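Lin2960 protein (Listeria innocua, PDB 3OOP) is of unknown function but, as a member of the MarR family, probably binds DNA as a transcriptional regulator. Local coordinates at residues N16-A19 against K20-L24; F25-R28 against S29-S32; A114-E117 against K118-G122; T124-D127 against L128-T132. One frame throughout, in Å; residues are numbered along the deposited sequence.

Contact 1. Residues N16-A19 against K20-L24; sequences NTTA and KKMHL
Asn16 swings its CG anti to the backbone N (chi1 -176°), while Lys20 sends CG away from its own carbonyl carbon and then bends at chi3 (-72°), and the two side chains meet one helical turn apart. Both lie on the long helix 2-29 that opens the MarR-type fold and helps to build its dimer. Asn16 ND2 passes 3.8 Å from Lys20 CE, an oblique crossing in which amide and ammonium do not bond directly. In the Asn16 conformer described here a water joins them instead, accepting from Asn16 ND2 and from Lys20 NZ; a second conformer of Asn16 makes this bridge less certain. Behind this exposed pair runs regular i to i+4 backbone bonding, from Lys20 N to Asn16 O through to His23 N on Ala19 O. The shortest of the four is Met22 N to Thr18 O, 2.8 Å.

On the buried side of the helix, the methyl Thr18 CG2 lies against the selenium of selenomethionine Met22, and Met22 CG also rests close on Thr18 O. The hydroxyl of Thr18 is turned back along the helix and bonds to Asp14 O. Tyr8 of the second subunit packs on Thr18 and Ala19, and Ile142 of the second subunit on Met22, whose SE stands 3.9 Å from Thr18 CG2.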
ATOM      1  N   ASN A  16       0.286   3.623   4.065  1.00 25.90           N
ATOM      2  CA  ASN A  16      -0.074   2.243   4.383  0.50 26.75           C
ATOM      3  C   ASN A  16       0.040   1.946   5.871  1.00 27.16           C
ATOM      4  O   ASN A  16      -0.850   1.317   6.456  1.00 27.44           O
ATOM      5  CB  ASN A  16       0.776   1.245   3.598  0.50 27.18           C
ATOM      6  CG  ASN A  16       0.348  -0.190   3.846  0.50 28.15           C
ATOM      7  OD1 ASN A  16      -0.778  -0.569   3.529  0.50 30.15           O
ATOM      8  ND2 ASN A  16       1.232  -0.984   4.437  0.50 29.66           N
ATOM      9  N   THR A  17       1.129   2.396   6.494  1.00 27.61           N
ATOM     10  CA  THR A  17       1.288   2.198   7.943  1.00 28.68           C
ATOM     11  C   THR A  17       0.228   2.973   8.734  1.00 28.06           C
ATOM     12  O   THR A  17      -0.293   2.468   9.732  1.00 28.11           O
ATOM     13  CB  THR A  17       2.705   2.555   8.468  1.00 29.51           C
ATOM     14  OG1 THR A  17       2.970   3.937   8.252  1.00 32.21           O
ATOM     15  CG2 THR A  17       3.771   1.736   7.768  1.00 31.17           C
ATOM     16  N   THR A  18      -0.101   4.182   8.278  1.00 26.70           N
ATOM     17  CA  THR A  18      -1.113   4.993   8.944  1.00 26.40           C
ATOM     18  C   THR A  18      -2.499   4.363   8.786  1.00 25.76           C
ATOM     19  O   THR A  18      -3.269   4.347   9.732  1.00 25.58           O
ATOM     20  CB  THR A  18      -1.073   6.458   8.481  1.00 26.51           C
ATOM     21  OG1 THR A  18       0.256   6.963   8.682  1.00 27.76           O
ATOM     22  CG2 THR A  18      -2.069   7.318   9.276  1.00 27.59           C
ATOM     23  N   ALA A  19      -2.792   3.813   7.611  1.00 25.05           N
ATOM     24  CA  ALA A  19      -4.063   3.123   7.384  1.00 25.51           C
ATOM     25  C   ALA A  19      -4.242   1.976   8.385  1.00 25.86           C
ATOM     26  O   ALA A  19      -5.316   1.811   8.972  1.00 26.07           O
ATOM     27  CB  ALA A  19      -4.145   2.603   5.944  1.00 25.67           C
ATOM     28  N   LYS A  20      -3.180   1.200   8.587  1.00 26.56           N
ATOM     29  CA  LYS A  20      -3.214   0.084   9.520  1.00 26.77           C
ATOM     30  C   LYS A  20      -3.467   0.557  10.943  1.00 27.26           C
ATOM     31  O   LYS A  20      -4.276  -0.028  11.664  1.00 27.87           O
ATOM     32  CB  LYS A  20      -1.913  -0.721   9.434  1.00 27.26           C
ATOM     33  CG  LYS A  20      -1.819  -1.551   8.168  1.00 28.60           C
ATOM     34  CD  LYS A  20      -0.665  -2.534   8.216  1.00 31.02           C
ATOM     35  CE  LYS A  20       0.683  -1.845   8.086  1.00 33.09           C
ATOM     36  NZ  LYS A  20       1.791  -2.853   7.960  1.00 35.53           N
ATOM     37  N   LYS A  21      -2.784   1.630  11.334  1.00 26.87           N
ATOM     38  CA  LYS A  21      -2.934   2.183  12.679  0.50 27.06           C
ATOM     39  C   LYS A  21      -4.329   2.782  12.895  1.00 26.58           C
ATOM     40  O   LYS A  21      -4.880   2.714  13.998  1.00 26.27           O
ATOM     41  CB  LYS A  21      -1.847   3.225  12.955  0.50 27.54           C
ATOM     42  CG  LYS A  21      -0.497   2.634  13.379  0.50 28.80           C
ATOM     43  CD  LYS A  21      -0.382   2.499  14.886  0.50 29.63           C
ATOM     44  CE  LYS A  21       1.075   2.314  15.318  0.50 29.93           C
ATOM     45  NZ  LYS A  21       1.208   1.986  16.767  0.50 30.39           N
HETATM   46  N   MSE A  22      -4.899   3.356  11.844  1.00 26.06           N
HETATM   47  CA  MSE A  22      -6.252   3.922  11.924  1.00 26.36           C
HETATM   48  C   MSE A  22      -7.267   2.814  12.181  1.00 27.02           C
HETATM   49  O   MSE A  22      -8.157   2.941  13.029  1.00 27.28           O
HETATM   50  CB  MSE A  22      -6.583   4.666  10.634  1.00 26.48           C
HETATM   51  CG  MSE A  22      -5.812   5.967  10.454  1.00 27.57           C
HETATM   52 SE   MSE A  22      -5.790   6.529   8.571  0.80 29.58          SE
HETATM   53  CE  MSE A  22      -7.625   7.093   8.451  1.00 33.32           C
ATOM     54  N   HIS A  23      -7.115   1.701  11.473  1.00 27.26           N
ATOM     55  CA  HIS A  23      -7.991   0.564  11.713  1.00 28.20           C
ATOM     56  C   HIS A  23      -7.881   0.019  13.149  1.00 27.52           C
ATOM     57  O   HIS A  23      -8.892  -0.256  13.794  1.00 27.56           O
ATOM     58  CB  HIS A  23      -7.737  -0.546  10.709  1.00 29.63           C
ATOM     59  CG  HIS A  23      -8.656  -1.711  10.882  1.00 33.75           C
ATOM     60  ND1 HIS A  23     -10.016  -1.622  10.668  1.00 37.65           N
ATOM     61  CD2 HIS A  23      -8.414  -2.987  11.262  1.00 37.43           C
ATOM     62  CE1 HIS A  23     -10.571  -2.799  10.898  1.00 38.87           C
ATOM     63  NE2 HIS A  23      -9.620  -3.643  11.260  1.00 39.41           N
ATOM     64  N   LEU A  24      -6.658  -0.135  13.646  1.00 27.16           N
ATOM     65  CA  LEU A  24      -6.450  -0.560  15.028  1.00 26.90           C
ATOM     66  C   LEU A  24      -7.090   0.398  16.031  1.00 27.02           C
ATOM     67  O   LEU A  24      -7.691  -0.047  17.017  1.00 27.28           O
ATOM     68  CB  LEU A  24      -4.952  -0.749  15.328  1.00 27.98           C
ATOM     69  CG  LEU A  24      -4.240  -1.891  14.585  1.00 29.24           C
ATOM     70  CD1 LEU A  24      -2.730  -1.809  14.803  1.00 29.90           C
ATOM     71  CD2 LEU A  24      -4.777  -3.257  15.017  1.00 33.76           C
TER
HETATM   72  O   HOH W   1       1.471  -3.826   5.438  1.00 55.10           O

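Contact 2. Residues F25-R28 against S29-S32; sequences FLMR and SIAS
Ser29 OG donates to Leu26 O at 2.7 Å, a short bond back to the preceding turn. Its chi1 of 78° sets OG between the backbone N and the carbonyl carbon and brings it to Leu26 O, only 22° out of the carbonyl plane. Ser29 N adds weak bonds to Phe25 O and to the same Leu26 O, which thus receives both N-H and hydroxyl of one residue.

Beyond this point the bonding tightens to i to i+3: Ile30 N reaches Met27 O at 3.3 Å and Ala31 N reaches Arg28 O at 3.2 Å. Both donors stand well above the carbonyl planes. Ile30 CD1 touches the selenium of selenomethionine Met27 at 4.3 Å, and Trp40 of helix 37-49 packs on both residues. The Arg28 guanidinium lays one face over Phe25 CA, and its NH2 lies in the plane of the Phe25 ring at the edge.

Ile111 and Ser115 of helix 99-119 pack on Ser29, while Ile142 of the second subunit covers Phe25 and Arg28. The arrangement is the unwinding C-terminal end of the first long helix of a MarR-type fold, where the chain turns off toward helix 37-49.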
ATOM      1  N   PHE A  25      -6.977   1.703  15.772  1.00 26.36           N
ATOM      2  CA  PHE A  25      -7.541   2.736  16.644  1.00 26.92           C
ATOM      3  C   PHE A  25      -9.059   2.628  16.750  1.00 26.78           C
ATOM      4  O   PHE A  25      -9.628   2.654  17.850  1.00 26.73           O
ATOM      5  CB  PHE A  25      -7.160   4.124  16.118  1.00 27.09           C
ATOM      6  CG  PHE A  25      -7.640   5.255  16.976  1.00 28.48           C
ATOM      7  CD1 PHE A  25      -7.030   5.527  18.190  1.00 30.58           C
ATOM      8  CD2 PHE A  25      -8.699   6.065  16.559  1.00 29.96           C
ATOM      9  CE1 PHE A  25      -7.457   6.596  18.983  1.00 33.22           C
ATOM     10  CE2 PHE A  25      -9.131   7.132  17.337  1.00 31.39           C
ATOM     11  CZ  PHE A  25      -8.509   7.399  18.559  1.00 32.64           C
ATOM     12  N   LEU A  26      -9.713   2.495  15.602  1.00 26.78           N
ATOM     13  CA  LEU A  26     -11.164   2.316  15.576  1.00 27.21           C
ATOM     14  C   LEU A  26     -11.592   1.033  16.261  1.00 28.21           C
ATOM     15  O   LEU A  26     -12.616   1.012  16.943  1.00 29.11           O
ATOM     16  CB  LEU A  26     -11.689   2.361  14.150  1.00 26.79           C
ATOM     17  CG  LEU A  26     -11.490   3.707  13.446  1.00 27.22           C
ATOM     18  CD1 LEU A  26     -12.111   3.636  12.061  1.00 29.04           C
ATOM     19  CD2 LEU A  26     -12.098   4.883  14.252  1.00 28.05           C
HETATM   20  N   MSE A  27     -10.813  -0.027  16.100  1.00 28.90           N
HETATM   21  CA  MSE A  27     -11.152  -1.290  16.769  1.00 29.99           C
HETATM   22  C   MSE A  27     -10.947  -1.199  18.277  1.00 30.17           C
HETATM   23  O   MSE A  27     -11.740  -1.760  19.033  1.00 30.52           O
HETATM   24  CB  MSE A  27     -10.430  -2.484  16.135  1.00 30.95           C
HETATM   25  CG  MSE A  27     -11.013  -2.881  14.752  1.00 34.40           C
HETATM   26 SE   MSE A  27     -12.996  -2.982  14.647  0.70 40.64          SE
HETATM   27  CE  MSE A  27     -13.482  -1.141  14.149  1.00 40.55           C
ATOM     28  N   ARG A  28      -9.940  -0.445  18.718  1.00 29.93           N
ATOM     29  CA  ARG A  28      -9.725  -0.211  20.164  1.00 30.44           C
ATOM     30  C   ARG A  28     -10.889   0.518  20.825  1.00 30.42           C
ATOM     31  O   ARG A  28     -11.172   0.311  22.013  1.00 30.58           O
ATOM     32  CB  ARG A  28      -8.431   0.568  20.433  1.00 31.27           C
ATOM     33  CG  ARG A  28      -7.193  -0.256  20.269  1.00 32.64           C
ATOM     34  CD  ARG A  28      -6.012   0.300  21.056  1.00 34.71           C
ATOM     35  NE  ARG A  28      -5.566   1.613  20.591  1.00 36.56           N
ATOM     36  CZ  ARG A  28      -4.851   1.827  19.487  1.00 38.13           C
ATOM     37  NH1 ARG A  28      -4.512   0.819  18.694  1.00 38.60           N
ATOM     38  NH2 ARG A  28      -4.491   3.063  19.170  1.00 39.12           N
ATOM     39  N   SER A  29     -11.568   1.360  20.051  1.00 29.48           N
ATOM     40  CA  SER A  29     -12.660   2.171  20.586  1.00 29.63           C
ATOM     41  C   SER A  29     -13.823   1.317  21.052  1.00 29.20           C
ATOM     42  O   SER A  29     -14.562   1.727  21.937  1.00 29.88           O
ATOM     43  CB  SER A  29     -13.133   3.212  19.559  1.00 29.52           C
ATOM     44  OG  SER A  29     -13.956   2.649  18.557  1.00 29.67           O
ATOM     45  N   ILE A  30     -13.976   0.125  20.476  1.00 28.76           N
ATOM     46  CA  ILE A  30     -15.077  -0.765  20.872  1.00 28.77           C
ATOM     47  C   ILE A  30     -14.586  -2.050  21.564  1.00 28.91           C
ATOM     48  O   ILE A  30     -15.339  -3.014  21.738  1.00 28.51           O
ATOM     49  CB  ILE A  30     -16.028  -1.051  19.684  1.00 28.82           C
ATOM     50  CG1 ILE A  30     -15.278  -1.687  18.508  1.00 29.78           C
ATOM     51  CG2 ILE A  30     -16.737   0.270  19.234  1.00 29.06           C
ATOM     52  CD1 ILE A  30     -16.213  -2.232  17.414  1.00 33.12           C
ATOM     53  N   ALA A  31     -13.321  -2.034  21.983  1.00 29.07           N
ATOM     54  CA  ALA A  31     -12.691  -3.196  22.634  1.00 29.74           C
ATOM     55  C   ALA A  31     -13.450  -3.717  23.859  1.00 29.83           C
ATOM     56  O   ALA A  31     -13.454  -4.923  24.127  1.00 29.61           O
ATOM     57  CB  ALA A  31     -11.229  -2.877  23.009  1.00 30.46           C
ATOM     58  N   SER A  32     -14.099  -2.821  24.599  1.00 29.78           N
ATOM     59  CA  SER A  32     -14.734  -3.217  25.854  1.00 30.52           C
ATOM     60  C   SER A  32     -16.145  -3.773  25.661  1.00 30.55           C
ATOM     61  O   SER A  32     -16.751  -4.251  26.611  1.00 30.50           O
ATOM     62  CB  SER A  32     -14.747  -2.063  26.865  1.00 30.70           C
ATOM     63  OG  SER A  32     -13.433  -1.581  27.067  1.00 33.44           O
TER

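Contact 3. Residues A114-E117 against K118-G122; sequences ASCE and KMFAG
At the C-terminal end of helix 99-119, a long helix of the MarR-type fold, Cys116 meets Met119 and Phe120 through its sulfur. Cys116 SG is 3.8 Å from CE of selenomethionine Met119 and 4.0 Å from Phe120 CD2. With SG anti to the backbone N (chi1 -170°), the thiol leans forward along the helix, toward these two residues.

It approaches the phenyl ring at its rim: Cys116 SG lies 5.2 Å from the Phe120 ring centroid and 85° off the ring normal, a sulfur-aromatic contact made at the edge. Cys116 O sits at the same ring's edge near its plane, 3.4 Å from Phe120 CD2. This carbonyl also accepts from Phe120 N at 3.2 Å, and Phe120 N has a second, weak bond to Glu117 O.

Phe120 follows the last helical residue and is the first to leave helical backbone angles. The preceding turns are regular, with Met119 N on Ser115 O at 2.9 Å and Lys118 N on Ala114 O. Met22 of helix 2-29 packs on both Met119 and Phe120 within the chain. From the second subunit, Ser1 covers Cys116, Met4 reaches Phe120 and Ile142 packs on Met119.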
ATOM      1  N   ALA A 114     -17.430   8.628  16.593  1.00 31.97           N
ATOM      2  CA  ALA A 114     -16.787   9.605  17.477  1.00 32.90           C
ATOM      3  C   ALA A 114     -15.261   9.472  17.436  1.00 32.58           C
ATOM      4  O   ALA A 114     -14.546  10.483  17.383  1.00 32.59           O
ATOM      5  CB  ALA A 114     -17.313   9.495  18.902  1.00 33.50           C
ATOM      6  N   SER A 115     -14.758   8.235  17.436  1.00 32.06           N
ATOM      7  CA  SER A 115     -13.307   7.990  17.315  1.00 32.47           C
ATOM      8  C   SER A 115     -12.763   8.402  15.954  1.00 32.14           C
ATOM      9  O   SER A 115     -11.661   8.947  15.847  1.00 32.07           O
ATOM     10  CB  SER A 115     -12.984   6.520  17.590  1.00 32.46           C
ATOM     11  OG  SER A 115     -13.281   6.222  18.938  1.00 36.51           O
ATOM     12  N   CYS A 116     -13.552   8.156  14.916  1.00 31.93           N
ATOM     13  CA  CYS A 116     -13.209   8.569  13.566  1.00 32.70           C
ATOM     14  C   CYS A 116     -13.052  10.100  13.455  1.00 32.70           C
ATOM     15  O   CYS A 116     -12.115  10.589  12.819  1.00 32.36           O
ATOM     16  CB  CYS A 116     -14.268   8.054  12.596  1.00 32.71           C
ATOM     17  SG  CYS A 116     -13.819   8.242  10.884  1.00 37.28           S
ATOM     18  N   GLU A 117     -13.945  10.844  14.101  1.00 33.44           N
ATOM     19  CA  GLU A 117     -13.830  12.310  14.166  1.00 34.87           C
ATOM     20  C   GLU A 117     -12.516  12.728  14.830  1.00 34.82           C
ATOM     21  O   GLU A 117     -11.862  13.674  14.375  1.00 35.62           O
ATOM     22  CB  GLU A 117     -15.023  12.932  14.900  1.00 35.82           C
ATOM     23  CG  GLU A 117     -16.333  12.848  14.121  1.00 39.88           C
ATOM     24  CD  GLU A 117     -17.558  13.246  14.943  1.00 45.40           C
ATOM     25  OE1 GLU A 117     -17.415  13.672  16.118  1.00 48.31           O
ATOM     26  OE2 GLU A 117     -18.678  13.134  14.402  1.00 48.49           O
ATOM     27  N   LYS A 118     -12.131  12.024  15.897  1.00 34.27           N
ATOM     28  CA  LYS A 118     -10.880  12.308  16.609  1.00 34.26           C
ATOM     29  C   LYS A 118      -9.667  12.056  15.723  1.00 33.20           C
ATOM     30  O   LYS A 118      -8.729  12.842  15.706  1.00 32.54           O
ATOM     31  CB  LYS A 118     -10.768  11.481  17.889  1.00 35.14           C
ATOM     32  CG  LYS A 118     -11.762  11.848  18.978  1.00 37.95           C
ATOM     33  CD  LYS A 118     -11.484  11.088  20.287  1.00 42.68           C
ATOM     34  CE  LYS A 118     -10.356  11.734  21.099  1.00 44.84           C
ATOM     35  NZ  LYS A 118     -10.146  11.060  22.429  1.00 46.08           N
HETATM   36  N   MSE A 119      -9.718  10.960  14.978  1.00 32.08           N
HETATM   37  CA  MSE A 119      -8.669  10.555  14.059  1.00 32.17           C
HETATM   38  C   MSE A 119      -8.379  11.638  13.015  1.00 31.47           C
HETATM   39  O   MSE A 119      -7.215  11.882  12.662  1.00 31.09           O
HETATM   40  CB  MSE A 119      -9.159   9.304  13.348  1.00 32.51           C
HETATM   41  CG  MSE A 119      -8.172   8.535  12.577  1.00 35.49           C
HETATM   42 SE   MSE A 119      -8.954   6.734  12.562  1.00 39.28          SE
HETATM   43  CE  MSE A 119     -10.248   6.960  11.130  1.00 36.02           C
ATOM     44  N   PHE A 120      -9.447  12.260  12.515  1.00 30.90           N
ATOM     45  CA  PHE A 120      -9.339  13.265  11.461  1.00 31.13           C
ATOM     46  C   PHE A 120      -9.349  14.713  11.951  1.00 31.82           C
ATOM     47  O   PHE A 120      -9.430  15.635  11.140  1.00 32.25           O
ATOM     48  CB  PHE A 120     -10.421  13.051  10.405  1.00 30.66           C
ATOM     49  CG  PHE A 120     -10.162  11.876   9.511  1.00 30.57           C
ATOM     50  CD1 PHE A 120      -9.209  11.952   8.495  1.00 30.47           C
ATOM     51  CD2 PHE A 120     -10.874  10.688   9.679  1.00 29.96           C
ATOM     52  CE1 PHE A 120      -8.958  10.852   7.665  1.00 29.80           C
ATOM     53  CE2 PHE A 120     -10.633   9.585   8.840  1.00 30.39           C
ATOM     54  CZ  PHE A 120      -9.682   9.668   7.836  1.00 28.92           C
ATOM     55  N   ALA A 121      -9.237  14.911  13.259  1.00 32.49           N
ATOM     56  CA  ALA A 121      -9.162  16.256  13.826  1.00 33.68           C
ATOM     57  C   ALA A 121      -8.099  17.117  13.130  1.00 34.49           C
ATOM     58  O   ALA A 121      -6.942  16.717  13.026  1.00 34.02           O
ATOM     59  CB  ALA A 121      -8.917  16.193  15.350  1.00 34.36           C
ATOM     60  N   GLY A 122      -8.507  18.286  12.636  1.00 35.45           N
ATOM     61  CA  GLY A 122      -7.586  19.198  11.954  1.00 36.85           C
ATOM     62  C   GLY A 122      -7.282  18.859  10.504  1.00 37.58           C
ATOM     63  O   GLY A 122      -6.544  19.585   9.837  1.00 38.40           O
TER

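Contact 4. Residues T124-D127 against L128-T132; sequences TRTD and LEQFT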
ATOM      1  N   THR A 124      -8.902  18.362   6.725  1.00 40.08           N
ATOM      2  CA  THR A 124     -10.080  18.747   5.954  1.00 41.23           C
ATOM      3  C   THR A 124     -10.191  17.957   4.652  1.00 41.62           C
ATOM      4  O   THR A 124      -9.195  17.419   4.155  1.00 41.04           O
ATOM      5  CB  THR A 124     -10.076  20.267   5.638  1.00 41.87           C
ATOM      6  OG1 THR A 124      -8.909  20.600   4.869  1.00 42.91           O
ATOM      7  CG2 THR A 124     -10.073  21.067   6.912  1.00 42.64           C
ATOM      8  N   ARG A 125     -11.405  17.883   4.109  1.00 42.58           N
ATOM      9  CA  ARG A 125     -11.643  17.237   2.820  1.00 43.35           C
ATOM     10  C   ARG A 125     -10.714  17.824   1.770  1.00 43.76           C
ATOM     11  O   ARG A 125     -10.118  17.086   0.985  1.00 43.42           O
ATOM     12  CB  ARG A 125     -13.100  17.418   2.387  1.00 44.11           C
ATOM     13  CG  ARG A 125     -13.499  16.620   1.155  1.00 46.06           C
ATOM     14  CD  ARG A 125     -14.944  16.924   0.738  1.00 50.81           C
ATOM     15  NE  ARG A 125     -15.031  17.984  -0.272  1.00 54.79           N
ATOM     16  CZ  ARG A 125     -15.113  19.291  -0.013  1.00 56.81           C
ATOM     17  NH1 ARG A 125     -15.118  19.739   1.239  1.00 58.09           N
ATOM     18  NH2 ARG A 125     -15.191  20.160  -1.013  1.00 57.65           N
ATOM     19  N   THR A 126     -10.597  19.156   1.775  1.00 44.34           N
ATOM     20  CA  THR A 126      -9.714  19.886   0.860  1.00 45.01           C
ATOM     21  C   THR A 126      -8.257  19.400   0.931  1.00 44.45           C
ATOM     22  O   THR A 126      -7.620  19.222  -0.112  1.00 44.66           O
ATOM     23  CB  THR A 126      -9.792  21.424   1.093  1.00 45.67           C
ATOM     24  OG1 THR A 126     -11.158  21.805   1.300  1.00 47.69           O
ATOM     25  CG2 THR A 126      -9.261  22.188  -0.109  1.00 46.09           C
ATOM     26  N   ASP A 127      -7.745  19.172   2.146  1.00 43.76           N
ATOM     27  CA  ASP A 127      -6.386  18.648   2.348  1.00 43.16           C
ATOM     28  C   ASP A 127      -6.170  17.342   1.587  1.00 42.11           C
ATOM     29  O   ASP A 127      -5.099  17.112   1.015  1.00 41.92           O
ATOM     30  CB  ASP A 127      -6.103  18.383   3.833  1.00 43.73           C
ATOM     31  CG  ASP A 127      -5.898  19.650   4.645  1.00 45.00           C
ATOM     32  OD1 ASP A 127      -5.226  20.594   4.160  1.00 46.62           O
ATOM     33  OD2 ASP A 127      -6.396  19.681   5.798  1.00 45.80           O
ATOM     34  N   LEU A 128      -7.194  16.492   1.585  1.00 40.76           N
ATOM     35  CA  LEU A 128      -7.117  15.198   0.913  1.00 39.95           C
ATOM     36  C   LEU A 128      -7.263  15.299  -0.606  1.00 40.09           C
ATOM     37  O   LEU A 128      -6.514  14.642  -1.338  1.00 39.72           O
ATOM     38  CB  LEU A 128      -8.136  14.215   1.503  1.00 39.45           C
ATOM     39  CG  LEU A 128      -7.997  13.920   2.998  1.00 38.15           C
ATOM     40  CD1 LEU A 128      -9.073  12.936   3.433  1.00 38.66           C
ATOM     41  CD2 LEU A 128      -6.610  13.383   3.329  1.00 37.31           C
ATOM     42  N   GLU A 129      -8.201  16.127  -1.079  1.00 40.49           N
ATOM     43  CA  GLU A 129      -8.449  16.318  -2.514  0.50 40.53           C
ATOM     44  C   GLU A 129      -7.244  16.940  -3.234  1.00 40.43           C
ATOM     45  O   GLU A 129      -7.039  16.727  -4.433  1.00 40.74           O
ATOM     46  CB  GLU A 129      -9.724  17.152  -2.732  0.50 41.05           C
ATOM     47  CG  GLU A 129     -10.999  16.461  -2.224  0.50 41.68           C
ATOM     48  CD  GLU A 129     -12.270  17.237  -2.520  0.50 43.34           C
ATOM     49  OE1 GLU A 129     -12.175  18.432  -2.877  0.50 44.29           O
ATOM     50  OE2 GLU A 129     -13.368  16.648  -2.385  0.50 43.85           O
ATOM     51  N   GLN A 130      -6.456  17.723  -2.497  1.00 39.56           N
ATOM     52  CA  GLN A 130      -5.239  18.312  -3.055  1.00 39.36           C
ATOM     53  C   GLN A 130      -4.195  17.243  -3.392  1.00 37.76           C
ATOM     54  O   GLN A 130      -3.483  17.343  -4.401  1.00 37.51           O
ATOM     55  CB  GLN A 130      -4.642  19.351  -2.110  1.00 40.19           C
ATOM     56  CG  GLN A 130      -5.469  20.629  -2.001  1.00 43.36           C
ATOM     57  CD  GLN A 130      -4.921  21.598  -0.968  1.00 46.98           C
ATOM     58  OE1 GLN A 130      -3.719  21.629  -0.698  1.00 49.64           O
ATOM     59  NE2 GLN A 130      -5.804  22.401  -0.388  1.00 48.98           N
ATOM     60  N   PHE A 131      -4.089  16.224  -2.547  1.00 35.76           N
ATOM     61  CA  PHE A 131      -3.156  15.143  -2.837  1.00 34.28           C
ATOM     62  C   PHE A 131      -3.690  14.193  -3.898  1.00 33.81           C
ATOM     63  O   PHE A 131      -2.931  13.684  -4.723  1.00 33.20           O
ATOM     64  CB  PHE A 131      -2.780  14.367  -1.583  1.00 33.96           C
ATOM     65  CG  PHE A 131      -1.658  13.404  -1.804  1.00 33.27           C
ATOM     66  CD1 PHE A 131      -0.376  13.865  -2.096  1.00 32.61           C
ATOM     67  CD2 PHE A 131      -1.882  12.028  -1.732  1.00 33.10           C
ATOM     68  CE1 PHE A 131       0.675  12.977  -2.300  1.00 33.62           C
ATOM     69  CE2 PHE A 131      -0.847  11.134  -1.926  1.00 33.07           C
ATOM     70  CZ  PHE A 131       0.443  11.602  -2.215  1.00 32.98           C
ATOM     71  N   THR A 132      -4.996  13.952  -3.890  1.00 33.69           N
ATOM     72  CA  THR A 132      -5.600  13.186  -4.978  1.00 34.36           C
ATOM     73  C   THR A 132      -5.277  13.844  -6.331  1.00 34.23           C
ATOM     74  O   THR A 132      -5.031  13.149  -7.314  1.00 34.85           O
ATOM     75  CB  THR A 132      -7.117  13.005  -4.782  1.00 34.81           C
ATOM     76  OG1 THR A 132      -7.344  12.204  -3.613  1.00 36.11           O
ATOM     77  CG2 THR A 132      -7.750  12.305  -5.990  1.00 35.69           C
TER
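Glu129 N bonds to Arg125 O at 3.0 Å, and Gln130 N to Thr126 O follows in the same i to i+4 pattern, while Leu128 N holds Thr124 O weakly in the first turn.

Over this turn the Arg125 side chain crosses that of Glu129 and, in the Glu129 conformer described here, one of two, forms a salt bridge, Arg125 NE to Glu129 OE2 at 3.0 Å. Its N-H bond is weak, bent to 128° at the hydrogen; the guanidinium and carboxylate planes stand 88° apart, and OE2 meets the guanidinium obliquely. Arg125 runs out extended through CG and CD before folding at chi3 (94°), and its CG and CD both pass about 3.5 Å from Glu129 OE2. Farther round, Gln130 NE2 rests on the methyl Thr126 CG2 at 3.5 Å.

The start of the helix is closed by a capping box. Asp127 N donates to Thr124 OG1 at 3.3 Å, and Thr124 N donates to Asp127 OD2 at 3.0 Å, meeting the anti side of the carboxylate. The N-H of the N-cap residue and that of Asp127 in the first turn each gain a side-chain acceptor.

Helix 125-141 follows helix 99-119 after a short turn and faces the other copy of the protein. Tyr7 of the second subunit packs on Arg125, Ile134 of that subunit on Asp127, and Phe131 stacks its ring on Phe131 of the second subunit.

In the fold
All four contacts are local and touch the second subunit. Contacts 1 and 2 follow one another on helix 2-29, the first regular helix, the second its end, where the bonding turns to i to i+3. Each mixes core and surface: Thr18, Met22, Leu26, Ile30, Cys116, Met119 and Phe120 are buried, whereas Asn16, Lys20, Arg125 and Glu129 are exposed. Contact 3 ends helix 99-119 and relies on sulfur and aromatic packing; it joins contact 1 through Met22 CE on Phe120 CZ and contact 2 through Leu26 and Ser29 on Ser115. Contact 4 begins helix 125-141, is richer in charge and capping bonds, and lies farthest out, its centre about 21 Å from that of the chain.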